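Transcriptional regulator, LysR family (PDB 4PZJ) probably binds cis-regulatory DNA as a transcription factor of the LysR family, the present chain being its N-terminal winged helix-turn-helix domain. Local coordinates at residues A[2-7]-A[33-38]. Numbering follows the deposited sequence. Where two conformers were deposited one is given.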
loop_
_atom_site.group_PDB
_atom_site.type_symbol
_atom_site.label_atom_id
_atom_site.label_comp_id
_atom_site.label_asym_id
_atom_site.label_seq_id
_atom_site.Cartn_x
_atom_site.Cartn_y
_atom_site.Cartn_z
ATOM N N LEU A 2 2.897 -12.846 2.168
ATOM C CA LEU A 2 2.692 -14.215 1.701
ATOM C C LEU A 2 1.697 -14.353 0.569
ATOM O O LEU A 2 0.655 -13.688 0.536
ATOM C CB LEU A 2 2.282 -15.110 2.858
ATOM C CG LEU A 2 3.325 -15.241 3.971
ATOM C CD1 LEU A 2 2.878 -16.306 4.954
ATOM C CD2 LEU A 2 4.697 -15.591 3.406
ATOM N N ASP A 3 2.046 -15.222 -0.366
ATOM C CA ASP A 3 1.249 -15.449 -1.575
ATOM C C ASP A 3 -0.242 -15.637 -1.302
ATOM O O ASP A 3 -1.099 -15.013 -1.953
ATOM C CB ASP A 3 1.803 -16.654 -2.374
ATOM C CG ASP A 3 1.793 -17.972 -1.585
ATOM O OD1 ASP A 3 1.770 -17.981 -0.323
ATOM O OD2 ASP A 3 1.829 -19.029 -2.249
ATOM N N PHE A 4 -0.550 -16.448 -0.298
ATOM C CA PHE A 4 -1.932 -16.776 0.012
ATOM C C PHE A 4 -2.681 -15.614 0.662
ATOM O O PHE A 4 -3.862 -15.494 0.423
ATOM C CB PHE A 4 -2.052 -18.025 0.848
ATOM C CG PHE A 4 -1.517 -17.895 2.229
ATOM C CD1 PHE A 4 -0.195 -18.236 2.517
ATOM C CD2 PHE A 4 -2.347 -17.494 3.268
ATOM C CE1 PHE A 4 0.283 -18.150 3.812
ATOM C CE2 PHE A 4 -1.866 -17.415 4.563
ATOM C CZ PHE A 4 -0.547 -17.738 4.828
ATOM N N ARG A 5 -2.002 -14.784 1.453
ATOM C CA ARG A 5 -2.658 -13.601 2.036
ATOM C C ARG A 5 -2.943 -12.615 0.929
ATOM O O ARG A 5 -4.016 -12.007 0.907
ATOM C CB ARG A 5 -1.851 -12.967 3.154
ATOM C CG ARG A 5 -1.717 -13.892 4.351
ATOM C CD ARG A 5 -1.285 -13.142 5.574
ATOM N NE ARG A 5 -1.207 -14.039 6.704
ATOM C CZ ARG A 5 -0.074 -14.559 7.162
ATOM N NH1 ARG A 5 1.089 -14.233 6.607
ATOM N NH2 ARG A 5 -0.102 -15.379 8.213
ATOM N N VAL A 6 -2.002 -12.465 0.013
ATOM C CA VAL A 6 -2.177 -11.592 -1.145
ATOM C C VAL A 6 -3.364 -12.056 -1.977
ATOM O O VAL A 6 -4.234 -11.255 -2.316
ATOM C CB VAL A 6 -0.895 -11.528 -1.980
ATOM C CG1 VAL A 6 -1.150 -10.976 -3.380
ATOM C CG2 VAL A 6 0.181 -10.783 -1.207
ATOM N N GLU A 7 -3.444 -13.351 -2.263
ATOM C CA GLU A 7 -4.546 -13.919 -3.035
ATOM C C GLU A 7 -5.887 -13.677 -2.356
ATOM O O GLU A 7 -6.882 -13.405 -2.993
ATOM C CB GLU A 7 -4.310 -15.446 -3.181
ATOM C CG GLU A 7 -5.407 -16.229 -3.893
ATOM C CD GLU A 7 -5.386 -17.747 -3.581
ATOM O OE1 GLU A 7 -4.729 -18.172 -2.590
ATOM O OE2 GLU A 7 -6.060 -18.525 -4.314
ATOM N N SER A 33 -11.022 -13.832 6.728
ATOM C CA SER A 33 -10.858 -12.700 7.629
ATOM C C SER A 33 -9.538 -12.719 8.408
ATOM O O SER A 33 -8.929 -11.694 8.575
ATOM C CB SER A 33 -12.044 -12.623 8.587
ATOM O OG SER A 33 -13.254 -12.298 7.965
ATOM N N GLN A 34 -9.039 -13.910 8.799
ATOM C CA GLN A 34 -7.740 -14.033 9.444
ATOM C C GLN A 34 -6.567 -13.651 8.515
ATOM O O GLN A 34 -5.609 -13.014 8.936
ATOM C CB GLN A 34 -7.576 -15.462 10.010
ATOM C CG GLN A 34 -8.513 -15.728 11.197
ATOM C CD GLN A 34 -8.808 -17.224 11.463
ATOM O OE1 GLN A 34 -8.385 -18.096 10.692
ATOM N NE2 GLN A 34 -9.548 -17.517 12.556
ATOM N N HIS A 35 -6.639 -14.009 7.226
ATOM C CA HIS A 35 -5.625 -13.595 6.312
ATOM C C HIS A 35 -5.543 -12.076 6.213
ATOM O O HIS A 35 -4.483 -11.500 6.257
ATOM C CB HIS A 35 -5.889 -14.106 4.912
ATOM C CG HIS A 35 -5.770 -15.600 4.755
ATOM N ND1 HIS A 35 -6.251 -16.273 3.652
ATOM C CD2 HIS A 35 -5.228 -16.537 5.561
ATOM C CE1 HIS A 35 -6.004 -17.570 3.787
ATOM N NE2 HIS A 35 -5.384 -17.753 4.940
ATOM N N ILE A 36 -6.714 -11.454 6.018
ATOM C CA ILE A 36 -6.812 -10.001 5.944
ATOM C C ILE A 36 -6.353 -9.374 7.266
ATOM O O ILE A 36 -5.533 -8.466 7.275
ATOM C CB ILE A 36 -8.249 -9.546 5.648
ATOM C CG1 ILE A 36 -8.790 -10.101 4.314
ATOM C CG2 ILE A 36 -8.351 -8.029 5.663
ATOM C CD1 ILE A 36 -7.917 -9.850 3.106
ATOM N N ALA A 37 -6.856 -9.894 8.378
ATOM C CA ALA A 37 -6.509 -9.385 9.686
ATOM C C ALA A 37 -4.988 -9.423 9.938
ATOM O O ALA A 37 -4.428 -8.560 10.540
ATOM C CB ALA A 37 -7.244 -10.154 10.751
ATOM N N HIS A 38 -4.316 -10.480 9.501
ATOM C CA HIS A 38 -2.877 -10.522 9.631
ATOM C C HIS A 38 -2.178 -9.378 8.864
ATOM O O HIS A 38 -1.248 -8.796 9.358
ATOM C CB HIS A 38 -2.415 -11.891 9.128
ATOM C CG HIS A 38 -0.987 -12.200 9.432
ATOM N ND1 HIS A 38 -0.615 -13.081 10.425
ATOM C CD2 HIS A 38 0.162 -11.757 8.869
ATOM C CE1 HIS A 38 0.704 -13.161 10.466
ATOM N NE2 HIS A 38 1.199 -12.367 9.532
#
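ND1 of His-35 and the carbonyl O of Phe-4 share a hydrogen-bonding partner, OG1 of Thr-8, one turn further along helix 3-11. The bond to ND1 probably limits rotation of the imidazole. The phenyl ring of Phe-4 turns its CD2–CE2 edge to one imidazole face in a T-shaped pair, centroids 4.9 Å apart and planes at 65°. Its CD2 comes within 3.5 Å of NE2 of His-35, offset toward the rim of the imidazole.

Arg-5 then runs extended from CG to NE past the backbone of helix 29-43, its CD 3.7 Å from O of His-35. Its guanidinium is held between two rings. On one face the imidazole of His-38 lies flat, with the planes only 4° from parallel and the centres 3.3 Å apart; on the other, CZ of Phe-4 stands 4.0 Å above the plane. The first torsion of His-38, which sets CG anti to the backbone N and beside the carbonyl carbon (chi1 -169°), carries the ring out toward helix 3-11 and onto the guanidinium. Although NH2 of Arg-5 is 3.2 Å from ND1 of His-38, it sits above the ring, so the pair stacks without a hydrogen bond. Were Arg-5 an alanine, His-38 would probably lose its stacking partner, its ring freer to turn, and a gap would be likely to open between it and Phe-4.

The contact thus joins the first helix of the winged helix-turn-helix domain to helix 29-43, the second helix of the helix-turn-helix and the recognition helix in this family, near the surface. No hydrogen bond links the two segments directly, and the stacked cation would be expected to disfavour protonation of His-38, which suits a neutral imidazole offering its pi face to arginine.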